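Pyridoxine 4-oxidase (Mesorhizobium loti, PDB 4HA6) is an FAD-dependent oxidase of the GMC oxidoreductase family that oxidises the 4-hydroxymethyl group of pyridoxine to the aldehyde pyridoxal. Local coordinates at residues Arg219-Glu224 with Arg229-Val234. Numbering follows the deposited sequence.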
ATOM      1  N   ARG A 219      -1.215 -23.246  -2.131  1.00  6.25           N
ATOM      2  CA  ARG A 219      -2.373 -23.519  -1.273  1.00  6.55           C
ATOM      3  C   ARG A 219      -1.962 -23.806   0.159  1.00  9.28           C
ATOM      4  O   ARG A 219      -2.637 -23.377   1.096  1.00  8.70           O
ATOM      5  CB  ARG A 219      -3.210 -24.697  -1.836  1.00  9.08           C
ATOM      6  CG  ARG A 219      -4.365 -25.158  -0.940  1.00  6.24           C
ATOM      7  CD  ARG A 219      -5.425 -25.979  -1.691  1.00 14.12           C
ATOM      8  NE  ARG A 219      -4.908 -27.260  -2.163  1.00 17.42           N
ATOM      9  CZ  ARG A 219      -5.553 -28.070  -3.009  1.00 36.23           C
ATOM     10  NH1 ARG A 219      -6.748 -27.728  -3.484  1.00 26.50           N
ATOM     11  NH2 ARG A 219      -5.004 -29.224  -3.388  1.00 19.57           N
ATOM     12  N   ARG A 220      -0.872 -24.560   0.322  1.00 11.02           N
ATOM     13  CA  ARG A 220      -0.366 -24.926   1.641  0.52  7.27           C
ATOM     14  C   ARG A 220       1.153 -25.030   1.616  1.00 10.80           C
ATOM     15  O   ARG A 220       1.745 -25.402   0.587  1.00 10.19           O
ATOM     16  CB  ARG A 220      -0.935 -26.291   2.077  0.52 10.91           C
ATOM     17  CG  ARG A 220      -2.451 -26.347   2.271  0.52 13.27           C
ATOM     18  CD  ARG A 220      -2.941 -27.748   2.701  0.52 17.80           C
ATOM     19  NE  ARG A 220      -3.198 -28.646   1.570  0.52 18.25           N
ATOM     20  CZ  ARG A 220      -4.212 -29.510   1.514  0.52 16.79           C
ATOM     21  NH1 ARG A 220      -5.076 -29.594   2.517  0.52 12.93           N
ATOM     22  NH2 ARG A 220      -4.366 -30.286   0.451  0.52 17.35           N
ATOM     23  N   LEU A 221       1.780 -24.721   2.753  1.00  7.15           N
ATOM     24  CA  LEU A 221       3.193 -25.010   2.970  1.00  8.40           C
ATOM     25  C   LEU A 221       3.221 -26.267   3.817  1.00 13.37           C
ATOM     26  O   LEU A 221       2.486 -26.368   4.806  1.00 12.61           O
ATOM     27  CB  LEU A 221       3.878 -23.889   3.750  1.00 11.73           C
ATOM     28  CG  LEU A 221       3.677 -22.492   3.182  1.00 11.14           C
ATOM     29  CD1 LEU A 221       4.175 -21.441   4.150  1.00  6.05           C
ATOM     30  CD2 LEU A 221       4.390 -22.394   1.846  1.00  7.97           C
ATOM     31  N   LYS A 222       4.068 -27.222   3.445  1.00  7.23           N
ATOM     32  CA  LYS A 222       4.146 -28.472   4.182  1.00  5.85           C
ATOM     33  C   LYS A 222       5.382 -28.499   5.075  1.00 11.13           C
ATOM     34  O   LYS A 222       6.492 -28.127   4.658  1.00  8.01           O
ATOM     35  CB  LYS A 222       4.106 -29.661   3.224  1.00 18.31           C
ATOM     36  CG  LYS A 222       2.791 -29.761   2.457  1.00 24.76           C
ATOM     37  CD  LYS A 222       2.728 -31.034   1.596  1.00 43.96           C
ATOM     38  CE  LYS A 222       1.323 -31.274   1.036  1.00 57.03           C
ATOM     39  NZ  LYS A 222       1.246 -32.564   0.272  1.00 56.09           N
ATOM     40  N   LEU A 223       5.173 -28.912   6.320  1.00  9.26           N
ATOM     41  CA  LEU A 223       6.214 -28.833   7.337  1.00 12.54           C
ATOM     42  C   LEU A 223       6.864 -30.181   7.642  1.00 16.90           C
ATOM     43  O   LEU A 223       6.236 -31.236   7.536  1.00 18.21           O
ATOM     44  CB  LEU A 223       5.644 -28.257   8.640  1.00  8.90           C
ATOM     45  CG  LEU A 223       5.520 -26.742   8.822  1.00 18.04           C
ATOM     46  CD1 LEU A 223       5.279 -26.024   7.513  1.00 12.45           C
ATOM     47  CD2 LEU A 223       4.430 -26.413   9.842  1.00  3.68           C
ATOM     48  N   GLU A 224       8.124 -30.108   8.052  1.00 14.40           N
ATOM     49  CA  GLU A 224       8.855 -31.236   8.587  1.00 24.35           C
ATOM     50  C   GLU A 224       9.725 -30.672   9.703  1.00 19.20           C
ATOM     51  O   GLU A 224      10.671 -29.929   9.436  1.00 23.82           O
ATOM     52  CB  GLU A 224       9.724 -31.867   7.494  1.00 22.25           C
ATOM     53  CG  GLU A 224      10.551 -33.061   7.953  1.00 40.76           C
ATOM     54  CD  GLU A 224      11.147 -33.836   6.789  1.00 53.65           C
ATOM     55  OE1 GLU A 224      11.850 -33.226   5.947  1.00 42.21           O
ATOM     56  OE2 GLU A 224      10.903 -35.060   6.713  1.00 55.64           O
ATOM     57  N   ARG A 229       9.116 -27.872   4.182  1.00 10.89           N
ATOM     58  CA  ARG A 229       9.798 -28.848   3.337  1.00 11.28           C
ATOM     59  C   ARG A 229       9.382 -28.701   1.881  1.00 11.64           C
ATOM     60  O   ARG A 229      10.212 -28.806   0.963  1.00 15.31           O
ATOM     61  CB  ARG A 229       9.533 -30.266   3.851  1.00 14.86           C
ATOM     62  CG  ARG A 229      10.053 -31.383   2.952  1.00 24.50           C
ATOM     63  CD  ARG A 229       9.686 -32.741   3.533  1.00 34.51           C
ATOM     64  NE  ARG A 229      10.110 -33.873   2.705  1.00 37.80           N
ATOM     65  CZ  ARG A 229       9.280 -34.623   1.982  1.00 41.28           C
ATOM     66  NH1 ARG A 229       7.979 -34.355   1.973  1.00 43.02           N
ATOM     67  NH2 ARG A 229       9.744 -35.640   1.266  1.00 45.29           N
ATOM     68  N   SER A 230       8.099 -28.440   1.665  1.00 17.35           N
ATOM     69  CA  SER A 230       7.590 -28.274   0.313  1.00 14.17           C
ATOM     70  C   SER A 230       6.381 -27.349   0.277  1.00 16.29           C
ATOM     71  O   SER A 230       5.845 -26.967   1.322  1.00 10.74           O
ATOM     72  CB  SER A 230       7.210 -29.634  -0.279  1.00 17.49           C
ATOM     73  OG  SER A 230       6.103 -30.191   0.409  1.00 11.16           O
ATOM     74  N   LEU A 231       5.959 -27.004  -0.940  1.00 12.80           N
ATOM     75  CA  LEU A 231       4.777 -26.182  -1.181  1.00  7.91           C
ATOM     76  C   LEU A 231       3.831 -26.934  -2.092  1.00 15.40           C
ATOM     77  O   LEU A 231       4.268 -27.529  -3.080  1.00 14.65           O
ATOM     78  CB  LEU A 231       5.148 -24.874  -1.888  1.00 10.72           C
ATOM     79  CG  LEU A 231       6.211 -23.951  -1.315  1.00 13.69           C
ATOM     80  CD1 LEU A 231       7.595 -24.447  -1.706  1.00 13.47           C
ATOM     81  CD2 LEU A 231       5.978 -22.549  -1.829  1.00 11.26           C
ATOM     82  N   GLU A 232       2.539 -26.895  -1.781  1.00  9.15           N
ATOM     83  CA  GLU A 232       1.524 -27.454  -2.667  1.00 11.99           C
ATOM     84  C   GLU A 232       1.058 -26.345  -3.585  1.00 14.85           C
ATOM     85  O   GLU A 232       0.552 -25.307  -3.122  1.00 11.66           O
ATOM     86  CB  GLU A 232       0.339 -28.009  -1.864  1.00  9.17           C
ATOM     87  CG  GLU A 232      -0.784 -28.564  -2.730  1.00 20.89           C
ATOM     88  CD  GLU A 232      -2.033 -28.909  -1.925  1.00 21.54           C
ATOM     89  OE1 GLU A 232      -2.388 -28.133  -1.011  1.00 18.98           O
ATOM     90  OE2 GLU A 232      -2.659 -29.955  -2.213  1.00 23.33           O
ATOM     91  N   VAL A 233       1.239 -26.548  -4.883  1.00 11.60           N
ATOM     92  CA  VAL A 233       0.866 -25.525  -5.855  1.00 10.45           C
ATOM     93  C   VAL A 233      -0.310 -25.993  -6.702  1.00 20.98           C
ATOM     94  O   VAL A 233      -0.310 -27.107  -7.221  1.00 15.79           O
ATOM     95  CB  VAL A 233       2.047 -25.136  -6.739  1.00 15.99           C
ATOM     96  CG1 VAL A 233       1.630 -24.043  -7.718  1.00 13.16           C
ATOM     97  CG2 VAL A 233       3.192 -24.657  -5.868  1.00 13.08           C
ATOM     98  N   VAL A 234      -1.315 -25.135  -6.813  1.00 13.45           N
ATOM     99  CA  VAL A 234      -2.534 -25.443  -7.542  1.00 16.26           C
ATOM    100  C   VAL A 234      -2.603 -24.603  -8.823  1.00 18.21           C
ATOM    101  O   VAL A 234      -2.634 -23.361  -8.785  1.00 16.12           O
ATOM    102  CB  VAL A 234      -3.765 -25.167  -6.668  1.00 18.87           C
ATOM    103  CG1 VAL A 234      -5.033 -25.447  -7.446  1.00 15.64           C
ATOM    104  CG2 VAL A 234      -3.707 -26.017  -5.380  1.00 14.36           C
TER
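Arg229 N donates to Lys222 O at 2.7 Å, and Ser230 N reaches the same carbonyl oxygen through a weak bond, so two residues of one strand face a single residue of the other: a classic beta bulge. The extended side chain of Arg229 crosses that of Glu224, with its CD 3.3 Å from Glu224 OE1, while Arg229 NE and Glu224 OE1 form only a long salt bridge. At Ser230 the carbonyl oxygen accepts Lys222 N, and OG lies beside the aliphatic start of Lys222, 3.5 Å from its CB, while hydrogen-bonded to Glu241 of the adjoining strand. Leu231 turns to the opposite face, where its CG and CD2 lie against Leu221 CD2; there Val5 and Val7 touch Leu231, and helix 252-262 covers Leu221.

Glu232 carries the polar centre. Its CG stands anti to the backbone N (chi1 178°) and the chain runs on extended, lifting the carboxylate between the guanidinium groups of Arg219 and Arg220. Both arginines grip it side-on through NE and NH2, one nitrogen to each oxygen. The plane of Arg220 lies only 17° from that of the carboxylate, and it comes in on the syn side, NE 2.8 Å from Glu232 OE1 but tilted out of the plane; Arg219 approaches from above the carboxylate plane, its own plane turned 60° away, and places NH2 2.7 Å from Glu232 OE2. A glutamine here would probably leave the two arginines without their shared negative charge and break both grips, its amide nitrogen being unable to accept from either guanidinium. Val234 CG2 then sits over the centre of the Arg219 guanidinium, 3.6 Å from CZ.

The whole is a bulged antiparallel beta hairpin, strands 217-224 and 227-235, extended by strand 238-243 into a three-stranded meander beside the parallel sheet of the Rossmann-type FAD-binding domain.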